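Long-range contact in SusD homolog (Bacteroides thetaiotaomicron, PDB 3EHM), which probably binds mucin O-glycans at the cell surface as a SusD-family lipoprotein, helping a gut symbiont use host glycans: residues 22-34 with 183-195. Sequence-based numbering, arbitrary orientation.
Sequences PLKYGARFMNMQQ and YSVMAQYDLIYNG
With CG anti to its carbonyl carbon (chi1 -62°) and an extended chain, Gln33 carries its amide from helix 23-36 to the backbone of the 183-195 loop. NE2 donates to Tyr189 O at 2.8 Å, nearly straight at 163° and in the carbonyl plane, while a lone pair of OE1 accepts from Leu191 N, also at 2.8 Å. Glutamine suits this place because one flat amide serves both a carbonyl and an N-H; a bond from NE2 to Phe29 O helps fix its rotation. Tyr189, its CG likewise anti to the carbonyl carbon (chi1 -52°), lays its ring face against Gly26; glycine suits because, with no CB in the way, Gly26 CA comes to 3.4 Å from the ring centroid (CH-pi). Met30 CE meets the ring edge at Tyr189 CD2. In this TPR-related SusD fold, the contact joins the first modelled helix to the connection between helices 160-178 and 197-215. Flexible Met186, like Met30 a selenomethionine, bends to set CE over one face of the Phe29 ring, 3.8 Å from the centroid, with Met186 CG against Pro22 CG. Asp190 shapes the loop: OD1 accepts from Ile192 N in an Asx turn and from Tyr193 N, OD2 from Gly195 N and Trp200 NE1.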
loop_
_atom_site.group_PDB
_atom_site.type_symbol
_atom_site.label_atom_id
_atom_site.label_comp_id
_atom_site.label_asym_id
_atom_site.label_seq_id
_atom_site.Cartn_x
_atom_site.Cartn_y
_atom_site.Cartn_z
ATOM N N PRO A 22 24.908 12.355 -16.396
ATOM C CA PRO A 22 24.788 11.100 -15.621
ATOM C C PRO A 22 24.295 9.941 -16.482
ATOM O O PRO A 22 23.377 9.216 -16.099
ATOM C CB PRO A 22 23.813 11.379 -14.488
ATOM C CG PRO A 22 22.948 12.463 -15.106
ATOM C CD PRO A 22 23.938 13.342 -15.892
ATOM N N LEU A 23 24.911 9.767 -17.645
ATOM C CA LEU A 23 24.533 8.691 -18.551
ATOM C C LEU A 23 24.682 7.308 -17.928
ATOM O O LEU A 23 23.873 6.420 -18.190
ATOM C CB LEU A 23 25.370 8.754 -19.832
ATOM C CG LEU A 23 24.903 9.729 -20.914
ATOM C CD1 LEU A 23 25.997 9.906 -21.956
ATOM C CD2 LEU A 23 23.629 9.201 -21.561
ATOM N N LYS A 24 25.707 7.124 -17.104
ATOM C CA LYS A 24 25.942 5.827 -16.479
ATOM C C LYS A 24 24.904 5.417 -15.438
ATOM O O LYS A 24 24.812 4.238 -15.093
ATOM C CB LYS A 24 27.336 5.789 -15.846
ATOM C CG LYS A 24 27.564 6.802 -14.745
ATOM C CD LYS A 24 29.019 6.769 -14.298
ATOM C CE LYS A 24 29.318 7.863 -13.289
ATOM N NZ LYS A 24 30.760 7.868 -12.908
ATOM N N TYR A 25 24.126 6.378 -14.944
ATOM C CA TYR A 25 23.107 6.098 -13.930
ATOM C C TYR A 25 21.678 6.025 -14.475
ATOM O O TYR A 25 20.816 5.378 -13.887
ATOM C CB TYR A 25 23.140 7.174 -12.842
ATOM C CG TYR A 25 24.444 7.270 -12.088
ATOM C CD1 TYR A 25 25.262 8.396 -12.207
ATOM C CD2 TYR A 25 24.858 6.243 -11.245
ATOM C CE1 TYR A 25 26.462 8.493 -11.497
ATOM C CE2 TYR A 25 26.050 6.327 -10.539
ATOM C CZ TYR A 25 26.846 7.452 -10.665
ATOM O OH TYR A 25 28.023 7.523 -9.956
ATOM N N GLY A 26 21.444 6.707 -15.591
ATOM C CA GLY A 26 20.124 6.773 -16.201
ATOM C C GLY A 26 19.249 5.538 -16.330
ATOM O O GLY A 26 18.168 5.478 -15.737
ATOM N N ALA A 27 19.690 4.568 -17.124
ATOM C CA ALA A 27 18.921 3.348 -17.338
ATOM C C ALA A 27 18.644 2.619 -16.027
ATOM O O ALA A 27 17.534 2.143 -15.791
ATOM C CB ALA A 27 19.663 2.428 -18.301
ATOM N N ARG A 28 19.662 2.533 -15.181
ATOM C CA ARG A 28 19.532 1.870 -13.892
ATOM C C ARG A 28 18.506 2.560 -13.003
ATOM O O ARG A 28 17.684 1.903 -12.364
ATOM C CB ARG A 28 20.889 1.842 -13.193
ATOM C CG ARG A 28 21.864 0.867 -13.819
ATOM C CD ARG A 28 23.296 1.228 -13.473
ATOM N NE ARG A 28 24.220 0.172 -13.865
ATOM C CZ ARG A 28 25.317 0.372 -14.584
ATOM N NH1 ARG A 28 25.626 1.595 -14.995
ATOM N NH2 ARG A 28 26.110 -0.650 -14.881
ATOM N N PHE A 29 18.553 3.889 -12.968
ATOM C CA PHE A 29 17.624 4.656 -12.147
ATOM C C PHE A 29 16.183 4.529 -12.640
ATOM O O PHE A 29 15.251 4.447 -11.837
ATOM C CB PHE A 29 18.046 6.130 -12.114
ATOM C CG PHE A 29 17.193 6.988 -11.223
ATOM C CD1 PHE A 29 16.899 6.587 -9.922
ATOM C CD2 PHE A 29 16.687 8.199 -11.682
ATOM C CE1 PHE A 29 16.113 7.381 -9.090
ATOM C CE2 PHE A 29 15.901 9.002 -10.860
ATOM C CZ PHE A 29 15.612 8.590 -9.561
HETATM N N MSE A 30 15.988 4.507 -13.953
HETATM C CA MSE A 30 14.634 4.379 -14.475
HETATM C C MSE A 30 14.085 2.982 -14.207
HETATM O O MSE A 30 12.887 2.812 -13.982
HETATM C CB MSE A 30 14.595 4.710 -15.971
HETATM C CG MSE A 30 14.836 6.186 -16.257
HETATM SE SE MSE A 30 14.211 6.748 -18.000
HETATM C CE MSE A 30 15.515 5.795 -19.066
ATOM N N ASN A 31 14.965 1.984 -14.216
ATOM C CA ASN A 31 14.557 0.611 -13.937
ATOM C C ASN A 31 14.072 0.579 -12.492
ATOM O O ASN A 31 13.025 0.003 -12.191
ATOM C CB ASN A 31 15.742 -0.350 -14.113
ATOM C CG ASN A 31 15.374 -1.806 -13.834
ATOM O OD1 ASN A 31 16.235 -2.689 -13.846
ATOM N ND2 ASN A 31 14.097 -2.060 -13.589
HETATM N N MSE A 32 14.831 1.215 -11.604
HETATM C CA MSE A 32 14.470 1.268 -10.188
HETATM C C MSE A 32 13.080 1.852 -9.974
HETATM O O MSE A 32 12.263 1.290 -9.244
HETATM C CB MSE A 32 15.475 2.115 -9.393
HETATM C CG MSE A 32 16.805 1.440 -9.108
HETATM SE SE MSE A 32 17.850 2.509 -7.857
HETATM C CE MSE A 32 16.776 2.221 -6.270
ATOM N N GLN A 33 12.824 2.993 -10.605
ATOM C CA GLN A 33 11.541 3.665 -10.466
ATOM C C GLN A 33 10.359 2.814 -10.911
ATOM O O GLN A 33 9.289 2.857 -10.303
ATOM C CB GLN A 33 11.561 4.979 -11.247
ATOM C CG GLN A 33 12.611 5.947 -10.738
ATOM C CD GLN A 33 12.754 7.162 -11.622
ATOM O OE1 GLN A 33 11.949 8.090 -11.558
ATOM N NE2 GLN A 33 13.779 7.158 -12.465
ATOM N N GLN A 34 10.548 2.041 -11.972
ATOM C CA GLN A 34 9.478 1.191 -12.472
ATOM C C GLN A 34 9.277 -0.041 -11.597
ATOM O O GLN A 34 8.289 -0.753 -11.751
ATOM C CB GLN A 34 9.787 0.745 -13.897
ATOM C CG GLN A 34 9.931 1.891 -14.872
ATOM C CD GLN A 34 10.437 1.423 -16.213
ATOM O OE1 GLN A 34 9.727 0.740 -16.950
ATOM N NE2 GLN A 34 11.677 1.776 -16.534
ATOM N N TYR A 183 20.472 22.683 -7.362
ATOM C CA TYR A 183 20.297 22.533 -8.804
ATOM C C TYR A 183 19.595 21.217 -9.143
ATOM O O TYR A 183 19.451 20.350 -8.286
ATOM C CB TYR A 183 21.655 22.590 -9.505
ATOM C CG TYR A 183 22.707 21.725 -8.854
ATOM C CD1 TYR A 183 23.487 22.212 -7.806
ATOM C CD2 TYR A 183 22.907 20.409 -9.269
ATOM C CE1 TYR A 183 24.444 21.410 -7.185
ATOM C CE2 TYR A 183 23.860 19.596 -8.654
ATOM C CZ TYR A 183 24.623 20.104 -7.611
ATOM O OH TYR A 183 25.551 19.302 -6.992
ATOM N N SER A 184 19.164 21.073 -10.392
ATOM C CA SER A 184 18.474 19.863 -10.829
ATOM C C SER A 184 19.420 18.667 -10.919
ATOM O O SER A 184 20.600 18.818 -11.239
ATOM C CB SER A 184 17.808 20.099 -12.186
ATOM O OG SER A 184 16.858 21.150 -12.104
ATOM N N VAL A 185 18.893 17.478 -10.639
ATOM C CA VAL A 185 19.683 16.257 -10.681
ATOM C C VAL A 185 18.972 15.163 -11.479
ATOM O O VAL A 185 17.842 14.783 -11.162
ATOM C CB VAL A 185 19.969 15.738 -9.253
ATOM C CG1 VAL A 185 20.636 14.365 -9.316
ATOM C CG2 VAL A 185 20.861 16.723 -8.512
HETATM N N MSE A 186 19.641 14.666 -12.516
HETATM C CA MSE A 186 19.094 13.611 -13.370
HETATM C C MSE A 186 17.687 13.876 -13.896
HETATM O O MSE A 186 16.882 12.951 -13.992
HETATM C CB MSE A 186 19.080 12.278 -12.625
HETATM C CG MSE A 186 20.402 11.542 -12.586
HETATM SE SE MSE A 186 20.083 9.757 -11.945
HETATM C CE MSE A 186 19.382 10.195 -10.190
ATOM N N ALA A 187 17.390 15.120 -14.252
ATOM C CA ALA A 187 16.061 15.462 -14.751
ATOM C C ALA A 187 15.576 14.549 -15.877
ATOM O O ALA A 187 14.429 14.113 -15.880
ATOM C CB ALA A 187 16.039 16.913 -15.223
ATOM N N GLN A 188 16.452 14.274 -16.837
ATOM C CA GLN A 188 16.098 13.438 -17.976
ATOM C C GLN A 188 15.647 12.028 -17.606
ATOM O O GLN A 188 14.850 11.423 -18.322
ATOM C CB GLN A 188 17.280 13.345 -18.951
ATOM C CG GLN A 188 17.022 12.407 -20.133
ATOM C CD GLN A 188 18.167 12.376 -21.132
ATOM O OE1 GLN A 188 18.113 11.660 -22.137
ATOM N NE2 GLN A 188 19.211 13.152 -20.862
ATOM N N TYR A 189 16.147 11.506 -16.493
ATOM C CA TYR A 189 15.797 10.152 -16.076
ATOM C C TYR A 189 14.894 10.094 -14.849
ATOM O O TYR A 189 14.585 9.007 -14.357
ATOM C CB TYR A 189 17.072 9.358 -15.797
ATOM C CG TYR A 189 18.069 9.412 -16.930
ATOM C CD1 TYR A 189 19.205 10.218 -16.846
ATOM C CD2 TYR A 189 17.879 8.661 -18.086
ATOM C CE1 TYR A 189 20.124 10.271 -17.886
ATOM C CE2 TYR A 189 18.795 8.709 -19.135
ATOM C CZ TYR A 189 19.914 9.515 -19.026
ATOM O OH TYR A 189 20.829 9.558 -20.053
ATOM N N ASP A 190 14.480 11.260 -14.359
ATOM C CA ASP A 190 13.624 11.350 -13.177
ATOM C C ASP A 190 12.157 11.319 -13.578
ATOM O O ASP A 190 11.582 12.346 -13.943
ATOM C CB ASP A 190 13.914 12.646 -12.420
ATOM C CG ASP A 190 13.124 12.760 -11.125
ATOM O OD1 ASP A 190 12.212 11.934 -10.902
ATOM O OD2 ASP A 190 13.413 13.684 -10.338
ATOM N N LEU A 191 11.547 10.143 -13.492
ATOM C CA LEU A 191 10.148 9.986 -13.872
ATOM C C LEU A 191 9.183 10.498 -12.808
ATOM O O LEU A 191 7.979 10.562 -13.046
ATOM C CB LEU A 191 9.848 8.509 -14.155
ATOM C CG LEU A 191 10.824 7.780 -15.083
ATOM C CD1 LEU A 191 10.398 6.322 -15.247
ATOM C CD2 LEU A 191 10.853 8.481 -16.439
ATOM N N ILE A 192 9.701 10.863 -11.640
ATOM C CA ILE A 192 8.839 11.333 -10.561
ATOM C C ILE A 192 8.777 12.852 -10.405
ATOM O O ILE A 192 7.691 13.436 -10.408
ATOM C CB ILE A 192 9.279 10.760 -9.193
ATOM C CG1 ILE A 192 9.537 9.253 -9.298
ATOM C CG2 ILE A 192 8.205 11.061 -8.138
ATOM C CD1 ILE A 192 8.326 8.440 -9.692
ATOM N N TYR A 193 9.938 13.488 -10.277
ATOM C CA TYR A 193 9.989 14.932 -10.060
ATOM C C TYR A 193 10.760 15.786 -11.067
ATOM O O TYR A 193 11.066 16.939 -10.783
ATOM C CB TYR A 193 10.546 15.205 -8.663
ATOM C CG TYR A 193 9.662 14.725 -7.530
ATOM C CD1 TYR A 193 10.176 13.913 -6.517
ATOM C CD2 TYR A 193 8.332 15.130 -7.436
ATOM C CE1 TYR A 193 9.388 13.521 -5.433
ATOM C CE2 TYR A 193 7.532 14.746 -6.354
ATOM C CZ TYR A 193 8.069 13.946 -5.358
ATOM O OH TYR A 193 7.300 13.589 -4.274
ATOM N N ASN A 194 11.083 15.236 -12.231
ATOM C CA ASN A 194 11.803 16.002 -13.247
ATOM C C ASN A 194 13.076 16.671 -12.714
ATOM O O ASN A 194 13.383 17.806 -13.071
ATOM C CB ASN A 194 10.879 17.075 -13.834
ATOM C CG ASN A 194 11.403 17.652 -15.144
ATOM O OD1 ASN A 194 11.143 18.811 -15.472
ATOM N ND2 ASN A 194 12.123 16.841 -15.903
ATOM N N GLY A 195 13.804 15.973 -11.849
ATOM C CA GLY A 195 15.043 16.516 -11.316
ATOM C C GLY A 195 14.968 17.519 -10.179
ATOM O O GLY A 195 16.003 18.020 -9.740
#